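Local coordinates for phosphoenolpyruvate-protein phosphotransferase (PDB 3CI6) that probably transfers phosphate from phosphoenolpyruvate to a histidine of a phosphotransferase-system protein, and is represented here by its GAF domain, at residues B[36-50]-B[128-142]. Residues are numbered along the deposited sequence; the frame is centred on the assembly and turned at random.
Sequences VADAMKVDVCSIYLL and VMGVLVVQNKQPQDF
The Phe142 ring takes the selenomethionine methyl Met40 CE over one face, a CH-pi contact 4.1 Å from the centroid and displaced toward the rim, while Val42 CG1 approaches Phe142 CZ obliquely; the Tyr48 ring has the Val131 carbonyl oxygen at its edge. The contact is the central antiparallel pair of the GAF-domain sheet, strands 44-51 and 127-136, and illustrates sorting of side chains by alternation. Cys45, Ile47, Leu132 and Val134 share the face on which helices 25-40 and 144-167 pack: Val134 CG2 meets both Cys45 SG and, at 4.2 Å, Met40 SE. Leu49, on this face too, touches the bound 1-ethoxy-2-(2-ethoxyethoxy)ethane. Val44, Ser46, Tyr48, Val133 and Gln135 occupy the other face, where a water joins Ser46 OG to Gln135 OE1; Ser46 OG is also hydrogen-bonded to Ser62 OG. Met129 and Gly130 both face Val122 of strand 116-124, a classic beta bulge; on the 44-51 side Leu50 N donates to Met129 O. At the far end, side chains take over from the ladder. Asn136 OD1, its CG anti to the carbonyl carbon, accepts a hydrogen bond from Asp43 N (3.0 Å), the donor standing above the amide plane. Lys137 N returns a hydrogen bond to Asp43 OD2 (2.8 Å), meeting it nearly along its C-O axis.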
loop_
_atom_site.group_PDB
_atom_site.type_symbol
_atom_site.label_atom_id
_atom_site.label_comp_id
_atom_site.label_asym_id
_atom_site.label_seq_id
_atom_site.Cartn_x
_atom_site.Cartn_y
_atom_site.Cartn_z
ATOM N N VAL B 36 -8.506 1.140 -11.075
ATOM C CA VAL B 36 -7.833 2.409 -11.398
ATOM C C VAL B 36 -8.475 3.002 -12.660
ATOM O O VAL B 36 -8.834 4.192 -12.704
ATOM C CB VAL B 36 -6.330 2.262 -11.579
ATOM C CG1 VAL B 36 -5.727 3.521 -12.249
ATOM C CG2 VAL B 36 -5.667 2.012 -10.179
ATOM N N ALA B 37 -8.685 2.203 -13.698
ATOM C CA ALA B 37 -9.245 2.735 -14.940
ATOM C C ALA B 37 -10.630 3.327 -14.718
ATOM O O ALA B 37 -10.980 4.386 -15.287
ATOM C CB ALA B 37 -9.316 1.650 -15.990
ATOM N N ASP B 38 -11.432 2.665 -13.882
ATOM C CA ASP B 38 -12.781 3.153 -13.589
ATOM C C ASP B 38 -12.744 4.411 -12.707
ATOM O O ASP B 38 -13.505 5.356 -12.923
ATOM C CB ASP B 38 -13.597 2.062 -12.914
ATOM C CG ASP B 38 -15.073 2.422 -12.746
ATOM O OD1 ASP B 38 -15.702 2.907 -13.696
ATOM O OD2 ASP B 38 -15.591 2.220 -11.633
ATOM N N ALA B 39 -11.865 4.444 -11.723
ATOM C CA ALA B 39 -11.822 5.563 -10.785
ATOM C C ALA B 39 -11.328 6.835 -11.431
ATOM O O ALA B 39 -11.743 7.931 -11.054
ATOM C CB ALA B 39 -10.933 5.214 -9.598
HETATM N N MSE B 40 -10.419 6.697 -12.393
HETATM C CA MSE B 40 -9.865 7.834 -13.112
HETATM C C MSE B 40 -10.550 8.124 -14.458
HETATM O O MSE B 40 -10.373 9.208 -15.014
HETATM C CB MSE B 40 -8.378 7.584 -13.437
HETATM C CG MSE B 40 -7.512 7.332 -12.259
HETATM SE SE MSE B 40 -5.596 7.256 -12.671
HETATM C CE MSE B 40 -5.393 9.080 -13.341
ATOM N N LYS B 41 -11.298 7.159 -14.997
ATOM C CA LYS B 41 -11.873 7.251 -16.333
ATOM C C LYS B 41 -10.781 7.508 -17.387
ATOM O O LYS B 41 -10.775 8.520 -18.092
ATOM C CB LYS B 41 -13.010 8.267 -16.422
ATOM C CG LYS B 41 -14.172 7.946 -15.473
ATOM C CD LYS B 41 -14.719 6.544 -15.692
ATOM C CE LYS B 41 -16.124 6.373 -15.136
ATOM N NZ LYS B 41 -16.119 6.007 -13.696
ATOM N N VAL B 42 -9.864 6.557 -17.459
ATOM C CA VAL B 42 -8.764 6.598 -18.417
ATOM C C VAL B 42 -8.887 5.443 -19.399
ATOM O O VAL B 42 -9.530 4.445 -19.128
ATOM C CB VAL B 42 -7.394 6.622 -17.720
ATOM C CG1 VAL B 42 -7.240 7.949 -16.931
ATOM C CG2 VAL B 42 -7.213 5.428 -16.802
ATOM N N ASP B 43 -8.275 5.616 -20.554
ATOM C CA ASP B 43 -8.388 4.630 -21.625
ATOM C C ASP B 43 -7.685 3.330 -21.289
ATOM O O ASP B 43 -8.204 2.254 -21.590
ATOM C CB ASP B 43 -7.802 5.178 -22.926
ATOM C CG ASP B 43 -8.598 6.320 -23.486
ATOM O OD1 ASP B 43 -9.853 6.283 -23.380
ATOM O OD2 ASP B 43 -7.974 7.257 -24.074
ATOM N N VAL B 44 -6.490 3.434 -20.705
ATOM C CA VAL B 44 -5.672 2.286 -20.420
ATOM C C VAL B 44 -4.998 2.359 -19.072
ATOM O O VAL B 44 -4.454 3.400 -18.715
ATOM C CB VAL B 44 -4.562 2.100 -21.496
ATOM C CG1 VAL B 44 -3.604 0.954 -21.134
ATOM C CG2 VAL B 44 -5.179 1.938 -22.883
ATOM N N CYS B 45 -5.046 1.268 -18.312
ATOM C CA CYS B 45 -4.194 1.111 -17.144
ATOM C C CYS B 45 -3.584 -0.278 -17.194
ATOM O O CYS B 45 -4.310 -1.255 -17.293
ATOM C CB CYS B 45 -4.996 1.282 -15.890
ATOM S SG CYS B 45 -3.967 1.069 -14.372
ATOM N N SER B 46 -2.268 -0.335 -17.140
ATOM C CA SER B 46 -1.546 -1.595 -17.218
ATOM C C SER B 46 -0.492 -1.670 -16.150
ATOM O O SER B 46 0.023 -0.652 -15.700
ATOM C CB SER B 46 -0.841 -1.714 -18.555
ATOM O OG SER B 46 -1.689 -1.497 -19.658
ATOM N N ILE B 47 -0.098 -2.896 -15.818
ATOM C CA ILE B 47 0.995 -3.084 -14.881
ATOM C C ILE B 47 2.005 -4.051 -15.467
ATOM O O ILE B 47 1.659 -5.106 -16.025
ATOM C CB ILE B 47 0.509 -3.542 -13.498
ATOM C CG1 ILE B 47 1.665 -3.603 -12.499
ATOM C CG2 ILE B 47 -0.241 -4.856 -13.596
ATOM C CD1 ILE B 47 2.363 -2.356 -12.323
ATOM N N TYR B 48 3.251 -3.606 -15.441
ATOM C CA TYR B 48 4.389 -4.384 -15.907
ATOM C C TYR B 48 5.193 -4.762 -14.687
ATOM O O TYR B 48 5.620 -3.894 -13.894
ATOM C CB TYR B 48 5.258 -3.522 -16.879
ATOM C CG TYR B 48 4.575 -3.133 -18.139
ATOM C CD1 TYR B 48 3.784 -2.006 -18.153
ATOM C CD2 TYR B 48 4.697 -3.867 -19.325
ATOM C CE1 TYR B 48 3.107 -1.604 -19.285
ATOM C CE2 TYR B 48 4.009 -3.457 -20.447
ATOM C CZ TYR B 48 3.225 -2.329 -20.405
ATOM O OH TYR B 48 2.488 -1.869 -21.520
ATOM N N LEU B 49 5.491 -6.039 -14.517
ATOM C CA LEU B 49 6.287 -6.468 -13.376
ATOM C C LEU B 49 7.692 -6.822 -13.805
ATOM O O LEU B 49 7.914 -7.384 -14.896
ATOM C CB LEU B 49 5.670 -7.680 -12.663
ATOM C CG LEU B 49 4.334 -7.408 -11.975
ATOM C CD1 LEU B 49 4.015 -8.641 -11.121
ATOM C CD2 LEU B 49 4.386 -6.106 -11.165
ATOM N N LEU B 50 8.670 -6.460 -13.002
ATOM C CA LEU B 50 10.046 -6.816 -13.299
ATOM C C LEU B 50 10.235 -8.323 -13.066
ATOM O O LEU B 50 10.067 -8.798 -11.947
ATOM C CB LEU B 50 10.991 -5.945 -12.447
ATOM C CG LEU B 50 12.393 -5.683 -13.013
ATOM C CD1 LEU B 50 13.169 -4.664 -12.166
ATOM C CD2 LEU B 50 13.119 -7.023 -13.133
ATOM N N VAL B 128 12.927 -1.904 -7.367
ATOM C CA VAL B 128 11.826 -1.760 -8.315
ATOM C C VAL B 128 11.202 -3.113 -8.610
ATOM O O VAL B 128 11.901 -4.046 -9.013
ATOM C CB VAL B 128 12.306 -1.144 -9.636
ATOM C CG1 VAL B 128 11.198 -1.220 -10.649
ATOM C CG2 VAL B 128 12.691 0.292 -9.391
HETATM N N MSE B 129 9.928 -3.235 -8.280
HETATM C CA MSE B 129 9.164 -4.431 -8.504
HETATM C C MSE B 129 8.418 -4.380 -9.836
HETATM O O MSE B 129 8.015 -5.404 -10.363
HETATM C CB MSE B 129 8.114 -4.640 -7.402
HETATM C CG MSE B 129 8.582 -4.781 -5.951
HETATM SE SE MSE B 129 9.368 -6.484 -5.654
HETATM C CE MSE B 129 10.881 -5.712 -5.850
ATOM N N GLY B 130 8.204 -3.177 -10.373
ATOM C CA GLY B 130 7.357 -3.032 -11.582
ATOM C C GLY B 130 7.039 -1.580 -11.827
ATOM O O GLY B 130 7.548 -0.711 -11.131
ATOM N N VAL B 131 6.226 -1.352 -12.843
ATOM C CA VAL B 131 5.801 -0.025 -13.250
ATOM C C VAL B 131 4.334 -0.096 -13.617
ATOM O O VAL B 131 3.913 -0.927 -14.384
ATOM C CB VAL B 131 6.622 0.489 -14.450
ATOM C CG1 VAL B 131 6.051 1.848 -14.896
ATOM C CG2 VAL B 131 8.119 0.560 -14.104
ATOM N N LEU B 132 3.563 0.823 -13.047
ATOM C CA LEU B 132 2.170 1.010 -13.414
ATOM C C LEU B 132 2.078 2.107 -14.457
ATOM O O LEU B 132 2.715 3.157 -14.320
ATOM C CB LEU B 132 1.375 1.384 -12.180
ATOM C CG LEU B 132 -0.030 1.686 -12.635
ATOM C CD1 LEU B 132 -0.856 0.562 -12.351
ATOM C CD2 LEU B 132 -0.547 3.052 -12.244
ATOM N N VAL B 133 1.314 1.853 -15.523
ATOM C CA VAL B 133 1.185 2.800 -16.615
ATOM C C VAL B 133 -0.279 3.148 -16.836
ATOM O O VAL B 133 -1.111 2.259 -16.973
ATOM C CB VAL B 133 1.770 2.201 -17.883
ATOM C CG1 VAL B 133 1.484 3.095 -19.054
ATOM C CG2 VAL B 133 3.296 1.928 -17.711
ATOM N N VAL B 134 -0.590 4.436 -16.879
ATOM C CA VAL B 134 -1.886 4.964 -17.272
ATOM C C VAL B 134 -1.675 5.707 -18.583
ATOM O O VAL B 134 -0.749 6.536 -18.713
ATOM C CB VAL B 134 -2.461 5.861 -16.162
ATOM C CG1 VAL B 134 -3.535 6.765 -16.686
ATOM C CG2 VAL B 134 -2.957 5.016 -14.982
ATOM N N GLN B 135 -2.467 5.389 -19.589
ATOM C CA GLN B 135 -2.350 6.034 -20.905
ATOM C C GLN B 135 -3.707 6.486 -21.397
ATOM O O GLN B 135 -4.722 5.864 -21.093
ATOM C CB GLN B 135 -1.761 5.091 -21.943
ATOM C CG GLN B 135 -0.293 4.799 -21.694
ATOM C CD GLN B 135 0.216 3.742 -22.648
ATOM O OE1 GLN B 135 -0.206 2.573 -22.604
ATOM N NE2 GLN B 135 1.086 4.164 -23.570
ATOM N N ASN B 136 -3.720 7.555 -22.177
ATOM C CA ASN B 136 -4.921 8.033 -22.814
ATOM C C ASN B 136 -4.592 8.447 -24.234
ATOM O O ASN B 136 -3.460 8.833 -24.548
ATOM C CB ASN B 136 -5.494 9.197 -22.038
ATOM C CG ASN B 136 -5.937 8.776 -20.706
ATOM O OD1 ASN B 136 -7.075 8.318 -20.561
ATOM N ND2 ASN B 136 -5.039 8.868 -19.718
ATOM N N LYS B 137 -5.604 8.356 -25.085
ATOM C CA LYS B 137 -5.409 8.692 -26.491
ATOM C C LYS B 137 -4.964 10.142 -26.690
ATOM O O LYS B 137 -3.972 10.420 -27.379
ATOM C CB LYS B 137 -6.689 8.363 -27.252
ATOM C CG LYS B 137 -6.892 6.885 -27.407
ATOM C CD LYS B 137 -8.322 6.586 -27.836
ATOM C CE LYS B 137 -8.574 5.109 -27.890
ATOM N NZ LYS B 137 -9.890 4.865 -28.555
ATOM N N GLN B 138 -5.654 11.052 -26.049
ATOM C CA GLN B 138 -5.343 12.464 -26.146
ATOM C C GLN B 138 -4.408 12.896 -25.043
ATOM O O GLN B 138 -4.363 12.250 -23.998
ATOM C CB GLN B 138 -6.638 13.241 -26.006
ATOM C CG GLN B 138 -7.598 12.966 -27.153
ATOM C CD GLN B 138 -9.056 13.103 -26.768
ATOM O OE1 GLN B 138 -9.412 13.088 -25.578
ATOM N NE2 GLN B 138 -9.921 13.233 -27.783
ATOM N N PRO B 139 -3.711 14.021 -25.228
ATOM C CA PRO B 139 -2.953 14.594 -24.116
ATOM C C PRO B 139 -3.919 14.875 -22.942
ATOM O O PRO B 139 -5.052 15.309 -23.159
ATOM C CB PRO B 139 -2.381 15.890 -24.707
ATOM C CG PRO B 139 -2.414 15.714 -26.164
ATOM C CD PRO B 139 -3.642 14.886 -26.425
ATOM N N GLN B 140 -3.465 14.628 -21.715
ATOM C CA GLN B 140 -4.272 14.807 -20.491
ATOM C C GLN B 140 -3.360 15.303 -19.374
ATOM O O GLN B 140 -2.298 14.724 -19.153
ATOM C CB GLN B 140 -4.892 13.482 -20.006
ATOM C CG GLN B 140 -5.765 12.751 -20.970
ATOM C CD GLN B 140 -7.118 13.372 -21.078
ATOM O OE1 GLN B 140 -8.053 12.945 -20.404
ATOM N NE2 GLN B 140 -7.226 14.426 -21.855
ATOM N N ASP B 141 -3.814 16.286 -18.621
ATOM C CA ASP B 141 -3.101 16.837 -17.480
ATOM C C ASP B 141 -3.699 16.187 -16.255
ATOM O O ASP B 141 -4.855 16.463 -15.886
ATOM C CB ASP B 141 -3.259 18.367 -17.435
ATOM C CG ASP B 141 -2.501 19.008 -16.285
ATOM O OD1 ASP B 141 -2.043 18.302 -15.373
ATOM O OD2 ASP B 141 -2.369 20.260 -16.294
ATOM N N PHE B 142 -2.922 15.301 -15.651
ATOM C CA PHE B 142 -3.324 14.621 -14.417
ATOM C C PHE B 142 -2.708 15.270 -13.200
ATOM O O PHE B 142 -1.505 15.532 -13.180
ATOM C CB PHE B 142 -2.994 13.142 -14.470
ATOM C CG PHE B 142 -3.876 12.400 -15.409
ATOM C CD1 PHE B 142 -5.236 12.353 -15.209
ATOM C CD2 PHE B 142 -3.367 11.831 -16.519
ATOM C CE1 PHE B 142 -6.053 11.729 -16.104
ATOM C CE2 PHE B 142 -4.178 11.181 -17.434
ATOM C CZ PHE B 142 -5.523 11.135 -17.226
HETATM O O HOH W 1 -8.306 9.977 -24.694
HETATM O O HOH W 2 -0.093 0.292 -20.967
HETATM O O HOH W 3 8.288 -8.206 -9.931
#